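Local coordinates for protein PfhB2 (Pasteurella multocida, PDB 6U8T) that probably acts as a cysteine protease of the clan CA, YopT-like type, within a Pasteurella toxin, at residues 37-42 with 93-98; 109-114 with 118-123. The protein carries 1 engineered substitution. All coordinates share one frame; numbering follows the deposited sequence.

Contact 1 of 2, residues 37-42 with 93-98; sequences VSESTC and QQFKLT. Engineered in segment 37-42: Ser-38 (natural residue Cys).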
loop_
_atom_site.group_PDB
_atom_site.type_symbol
_atom_site.label_atom_id
_atom_site.label_comp_id
_atom_site.label_asym_id
_atom_site.label_seq_id
_atom_site.Cartn_x
_atom_site.Cartn_y
_atom_site.Cartn_z
ATOM N N VAL C 37 1.597 13.905 7.687
ATOM C CA VAL C 37 0.737 15.113 7.534
ATOM C C VAL C 37 -0.694 14.767 7.991
ATOM O O VAL C 37 -1.320 15.610 8.610
ATOM C CB VAL C 37 0.738 15.631 6.085
ATOM C CG1 VAL C 37 -0.252 16.768 5.898
ATOM C CG2 VAL C 37 2.123 16.073 5.678
ATOM N N SER C 38 -1.177 13.579 7.656
ATOM C CA SER C 38 -2.550 13.124 7.954
ATOM C C SER C 38 -2.709 12.953 9.464
ATOM O O SER C 38 -3.682 13.507 10.033
ATOM C CB SER C 38 -2.876 11.870 7.173
ATOM O OG SER C 38 -3.061 12.235 5.780
ATOM N N GLU C 39 -1.755 12.267 10.085
ATOM C CA GLU C 39 -1.688 12.038 11.547
ATOM C C GLU C 39 -1.653 13.389 12.260
ATOM O O GLU C 39 -2.531 13.634 13.108
ATOM C CB GLU C 39 -0.473 11.190 11.919
ATOM C CG GLU C 39 -0.317 10.972 13.412
ATOM C CD GLU C 39 -1.227 9.906 14.016
ATOM O OE1 GLU C 39 -2.065 9.357 13.261
ATOM O OE2 GLU C 39 -1.100 9.626 15.266
ATOM N N SER C 40 -0.709 14.261 11.902
ATOM C CA SER C 40 -0.522 15.564 12.569
ATOM C C SER C 40 -1.799 16.400 12.384
ATOM O O SER C 40 -2.233 17.038 13.379
ATOM C CB SER C 40 0.703 16.278 12.049
ATOM O OG SER C 40 0.827 17.566 12.635
ATOM N N THR C 41 -2.412 16.395 11.189
ATOM C CA THR C 41 -3.603 17.218 10.898
ATOM C C THR C 41 -4.796 16.719 11.725
ATOM O O THR C 41 -5.469 17.555 12.304
ATOM C CB THR C 41 -4.016 17.211 9.426
ATOM O OG1 THR C 41 -2.913 17.614 8.617
ATOM C CG2 THR C 41 -5.212 18.133 9.201
ATOM N N CYS C 42 -5.012 15.403 11.779
ATOM C CA CYS C 42 -6.091 14.791 12.571
ATOM C C CYS C 42 -5.890 15.123 14.059
ATOM O O CYS C 42 -6.892 15.479 14.724
ATOM C CB CYS C 42 -6.191 13.290 12.323
ATOM S SG CYS C 42 -6.924 12.915 10.714
ATOM N N GLN C 93 6.183 4.235 18.904
ATOM C CA GLN C 93 6.717 5.531 19.417
ATOM C C GLN C 93 6.061 6.698 18.688
ATOM O O GLN C 93 5.827 7.671 19.321
ATOM C CB GLN C 93 8.235 5.568 19.311
ATOM C CG GLN C 93 8.869 4.563 20.253
ATOM C CD GLN C 93 10.363 4.559 20.133
ATOM O OE1 GLN C 93 11.068 4.917 21.070
ATOM N NE2 GLN C 93 10.833 4.173 18.963
ATOM N N GLN C 94 5.785 6.583 17.406
ATOM C CA GLN C 94 5.107 7.619 16.600
ATOM C C GLN C 94 3.740 7.909 17.231
ATOM O O GLN C 94 3.460 9.078 17.553
ATOM C CB GLN C 94 4.916 7.158 15.160
ATOM C CG GLN C 94 6.203 7.104 14.366
ATOM C CD GLN C 94 5.956 6.790 12.913
ATOM O OE1 GLN C 94 5.192 5.901 12.568
ATOM N NE2 GLN C 94 6.589 7.541 12.039
ATOM N N PHE C 95 2.931 6.878 17.439
ATOM C CA PHE C 95 1.567 7.037 18.021
ATOM C C PHE C 95 1.674 7.535 19.479
ATOM O O PHE C 95 0.832 8.364 19.891
ATOM C CB PHE C 95 0.752 5.758 17.798
ATOM C CG PHE C 95 0.425 5.494 16.350
ATOM C CD1 PHE C 95 -0.157 6.473 15.545
ATOM C CD2 PHE C 95 0.702 4.255 15.793
ATOM C CE1 PHE C 95 -0.472 6.211 14.220
ATOM C CE2 PHE C 95 0.367 3.995 14.466
ATOM C CZ PHE C 95 -0.224 4.966 13.682
ATOM N N LYS C 96 2.704 7.121 20.218
ATOM C CA LYS C 96 2.942 7.634 21.598
ATOM C C LYS C 96 3.237 9.145 21.545
ATOM O O LYS C 96 2.806 9.897 22.462
ATOM C CB LYS C 96 4.091 6.884 22.276
ATOM C CG LYS C 96 4.445 7.333 23.686
ATOM C CD LYS C 96 3.590 6.732 24.767
ATOM C CE LYS C 96 2.138 7.172 24.837
ATOM N NZ LYS C 96 1.991 8.540 25.395
ATOM N N LEU C 97 3.959 9.593 20.521
ATOM C CA LEU C 97 4.359 11.012 20.396
ATOM C C LEU C 97 3.095 11.853 20.147
ATOM O O LEU C 97 2.957 12.907 20.802
ATOM C CB LEU C 97 5.397 11.117 19.284
ATOM C CG LEU C 97 5.704 12.498 18.741
ATOM C CD1 LEU C 97 7.161 12.512 18.387
ATOM C CD2 LEU C 97 4.850 12.801 17.531
ATOM N N THR C 98 2.222 11.412 19.241
ATOM C CA THR C 98 0.967 12.115 18.898
ATOM C C THR C 98 0.084 12.191 20.154
ATOM O O THR C 98 -0.487 13.237 20.410
ATOM C CB THR C 98 0.247 11.428 17.732
ATOM O OG1 THR C 98 1.113 11.337 16.604
ATOM C CG2 THR C 98 -0.983 12.190 17.315
#
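Glu-39 on helix 20-51 faces Phe-95 and Thr-98, which sit about one turn apart on helix 91-104. Backbone bonds of the i to i+4 kind keep both segments helical, among them Thr-41 N to Val-37 O and Thr-98 N to Gln-94 O. The backbones do not touch: Glu-39 CA lies 7.8 Å from Thr-98 CA and 8.8 Å from Phe-95 CA, and the side chains make the contact. Glu-39 starts across with CG anti to the backbone N (chi1 177°), then bends at chi2 (79°), which swings its carboxylate between the two partners. Thr-98 OG1 donates a hydrogen bond of 3.1 Å to Glu-39 OE2, reaching the anti lone pair, the one turned from the other carboxylate oxygen. The methyl of the same threonine also closes on this oxygen, with Thr-98 CG2 3.3 Å from Glu-39 OE2. Phe-95 offers its ring edge: CD1 is 3.3 Å from Glu-39 OE2, and the carboxylate plane is turned 63° from that of the ring. The negative oxygen thus meets the ring hydrogens, probably a mildly favourable electrostatic pairing. This buried carboxylate ties two helices of the YopT-like fold to strand 147-155, since Lys-151 on that strand forms a salt bridge with Glu-39 OE2. Separately, Thr-162 OG1 of the second subunit hydrogen-bonds Glu-39 OE1, so the carboxylate is held from both chains. Phe-85 of helix 72-87 packs against both Glu-39 and Thr-98. On another side of helix 20-51, Thr-41 OG1 returns a hydrogen bond of 2.6 Å to Val-37 O, which also accepts from Thr-41 N; the two donors approach from opposite faces of the carbonyl plane. Ser-38, an engineered replacement of the natural Cys, donates to Gln-34 O.

Contact 2 of 2, residues 109-114 with 118-123; sequences PKEKKV and SRRDEV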
loop_
_atom_site.group_PDB
_atom_site.type_symbol
_atom_site.label_atom_id
_atom_site.label_comp_id
_atom_site.label_asym_id
_atom_site.label_seq_id
_atom_site.Cartn_x
_atom_site.Cartn_y
_atom_site.Cartn_z
ATOM N N PRO C 109 -7.485 11.161 26.663
ATOM C CA PRO C 109 -7.749 9.827 26.144
ATOM C C PRO C 109 -8.772 9.093 27.028
ATOM O O PRO C 109 -8.668 9.178 28.231
ATOM C CB PRO C 109 -6.369 9.101 26.211
ATOM C CG PRO C 109 -5.345 10.140 26.532
ATOM C CD PRO C 109 -6.089 11.321 27.098
ATOM N N LYS C 110 -9.701 8.368 26.428
ATOM C CA LYS C 110 -10.658 7.512 27.181
ATOM C C LYS C 110 -9.915 6.290 27.716
ATOM O O LYS C 110 -8.925 5.873 27.064
ATOM C CB LYS C 110 -11.833 7.070 26.316
ATOM C CG LYS C 110 -12.842 8.158 26.053
ATOM C CD LYS C 110 -14.173 7.686 25.497
ATOM C CE LYS C 110 -15.004 8.880 25.026
ATOM N NZ LYS C 110 -16.322 8.477 24.481
ATOM N N GLU C 111 -10.339 5.781 28.870
ATOM C CA GLU C 111 -9.811 4.572 29.535
ATOM C C GLU C 111 -10.955 3.566 29.661
ATOM O O GLU C 111 -12.114 4.002 29.859
ATOM C CB GLU C 111 -9.243 4.881 30.921
ATOM C CG GLU C 111 -8.482 6.184 31.002
ATOM C CD GLU C 111 -7.139 6.057 31.678
ATOM O OE1 GLU C 111 -7.118 5.854 32.945
ATOM O OE2 GLU C 111 -6.115 6.150 30.927
ATOM N N LYS C 112 -10.646 2.269 29.606
ATOM C CA LYS C 112 -11.489 1.195 30.193
ATOM C C LYS C 112 -10.905 0.882 31.559
ATOM O O LYS C 112 -9.685 0.752 31.625
ATOM C CB LYS C 112 -11.491 -0.006 29.261
ATOM C CG LYS C 112 -12.093 0.290 27.889
ATOM C CD LYS C 112 -13.535 0.799 27.943
ATOM C CE LYS C 112 -14.341 0.336 26.744
ATOM N NZ LYS C 112 -15.544 1.172 26.514
ATOM N N LYS C 113 -11.719 0.994 32.603
ATOM C CA LYS C 113 -11.350 0.762 34.017
ATOM C C LYS C 113 -11.937 -0.565 34.504
ATOM O O LYS C 113 -13.138 -0.783 34.248
ATOM C CB LYS C 113 -11.891 1.909 34.869
ATOM C CG LYS C 113 -11.218 3.236 34.578
ATOM C CD LYS C 113 -11.737 4.367 35.447
ATOM C CE LYS C 113 -10.748 5.505 35.576
ATOM N NZ LYS C 113 -9.984 5.657 34.325
ATOM N N VAL C 114 -11.153 -1.388 35.202
ATOM C CA VAL C 114 -11.666 -2.567 35.967
ATOM C C VAL C 114 -11.048 -2.505 37.361
ATOM O O VAL C 114 -9.819 -2.568 37.466
ATOM C CB VAL C 114 -11.393 -3.931 35.289
ATOM C CG1 VAL C 114 -12.266 -5.008 35.943
ATOM C CG2 VAL C 114 -11.566 -3.888 33.777
ATOM N N SER C 118 -6.514 0.863 34.873
ATOM C CA SER C 118 -6.918 1.461 33.575
ATOM C C SER C 118 -6.178 0.791 32.416
ATOM O O SER C 118 -5.203 0.088 32.658
ATOM C CB SER C 118 -6.686 2.934 33.527
ATOM O OG SER C 118 -7.272 3.518 34.660
ATOM N N ARG C 119 -6.747 0.921 31.232
ATOM C CA ARG C 119 -6.070 0.739 29.931
ATOM C C ARG C 119 -6.758 1.659 28.914
ATOM O O ARG C 119 -7.886 2.107 29.170
ATOM C CB ARG C 119 -6.092 -0.715 29.469
ATOM C CG ARG C 119 -7.479 -1.206 29.118
ATOM C CD ARG C 119 -7.420 -2.541 28.408
ATOM N NE ARG C 119 -8.766 -2.952 28.040
ATOM C CZ ARG C 119 -9.455 -2.461 27.011
ATOM N NH1 ARG C 119 -8.920 -1.542 26.214
ATOM N NH2 ARG C 119 -10.691 -2.881 26.799
ATOM N N ARG C 120 -6.070 1.970 27.828
ATOM C CA ARG C 120 -6.582 2.932 26.816
ATOM C C ARG C 120 -7.810 2.323 26.149
ATOM O O ARG C 120 -7.793 1.133 25.879
ATOM C CB ARG C 120 -5.468 3.316 25.839
ATOM C CG ARG C 120 -4.326 4.048 26.522
ATOM C CD ARG C 120 -4.899 5.243 27.275
ATOM N NE ARG C 120 -3.911 6.205 27.720
ATOM C CZ ARG C 120 -3.250 7.054 26.934
ATOM N NH1 ARG C 120 -3.433 7.036 25.621
ATOM N NH2 ARG C 120 -2.368 7.883 27.466
ATOM N N ASP C 121 -8.846 3.134 25.917
ATOM C CA ASP C 121 -10.014 2.762 25.071
ATOM C C ASP C 121 -9.580 2.900 23.613
ATOM O O ASP C 121 -9.844 3.951 23.010
ATOM C CB ASP C 121 -11.261 3.567 25.434
ATOM C CG ASP C 121 -12.524 3.149 24.682
ATOM O OD1 ASP C 121 -12.524 2.035 24.089
ATOM O OD2 ASP C 121 -13.527 3.925 24.721
ATOM N N GLU C 122 -8.855 1.910 23.109
ATOM C CA GLU C 122 -8.495 1.803 21.668
ATOM C C GLU C 122 -9.127 0.522 21.137
ATOM O O GLU C 122 -9.068 -0.478 21.878
ATOM C CB GLU C 122 -6.983 1.750 21.454
ATOM C CG GLU C 122 -6.287 2.947 22.026
ATOM C CD GLU C 122 -4.797 3.057 21.752
ATOM O OE1 GLU C 122 -4.336 2.407 20.785
ATOM O OE2 GLU C 122 -4.101 3.794 22.519
ATOM N N VAL C 123 -9.717 0.566 19.945
ATOM C CA VAL C 123 -10.421 -0.600 19.364
ATOM C C VAL C 123 -9.741 -0.932 18.046
ATOM O O VAL C 123 -9.745 -0.069 17.137
ATOM C CB VAL C 123 -11.927 -0.325 19.210
ATOM C CG1 VAL C 123 -12.634 -1.445 18.473
ATOM C CG2 VAL C 123 -12.582 -0.125 20.571
#
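Lys-112 CB lies over the centre of the Arg-119 guanidinium, 3.8 Å above its plane, while Pro-109 CG covers one face of the Arg-120 guanidinium from 3.6 Å, offset toward its rim. The Arg-120 group is further held by a salt bridge from NH2 to Asp-99 on helix 91-104; its salt bridge from NE to Glu-111 OE2 is long and oblique. The other oxygen, Glu-111 OE1, meets Lys-113 NZ at 3.2 Å in a salt bridge along its own strand, so the carboxylate sits between two cations, Arg-120 the more distant. Across the hairpin Ser-118 OG approaches Glu-111 OE1 to 2.9 Å, a weak hydrogen bond whose proton is not settled. In this beta hairpin, strands 111-114 and 118-120 run antiparallel at 156°. Lys-112 and Arg-119 are its hydrogen-bonded pair, with Lys-112 N to Arg-119 O at 2.8 Å and Arg-119 N to Lys-112 O at 3.0 Å. Beyond Arg-120 the strand kinks at Asp-121, the centre of an inverse gamma turn, yet Asp-121 N still gives an almost straight bond (176°) to Lys-110 O, from above the carbonyl plane. This backbone pairing sets Lys-110 CB 3.7 Å from Asp-121 CB. With CG anti to the backbone N (chi1 -175°), Asp-121 carries its carboxylate to the end of the Lys-112 chain, where Lys-112 NZ and Asp-121 OD2 form a long salt bridge of 3.9 Å. Lys-110 NZ itself hydrogen-bonds Ala-147 O.

In the fold
Helix 91-104 is followed, after a short loop, by strand 111-114; the contacts are in series along the chain, their centres about 19 Å and nearest atoms about 5 Å apart. Asp-99, one residue after Thr-98, forms a salt bridge with Arg-120 of contact 2, linking helix 91-104 to the hairpin. The centre of contact 1 lies about 12 Å, and that of contact 2 about 26 Å, from the centre of the chain. Both meet the second subunit: Glu-122 and Val-123 pair antiparallel with one of its strands, and its His-161 packs on engineered Ser-38. The natural Cys there is probably the nucleophile, consistent with an active site completed across the subunits.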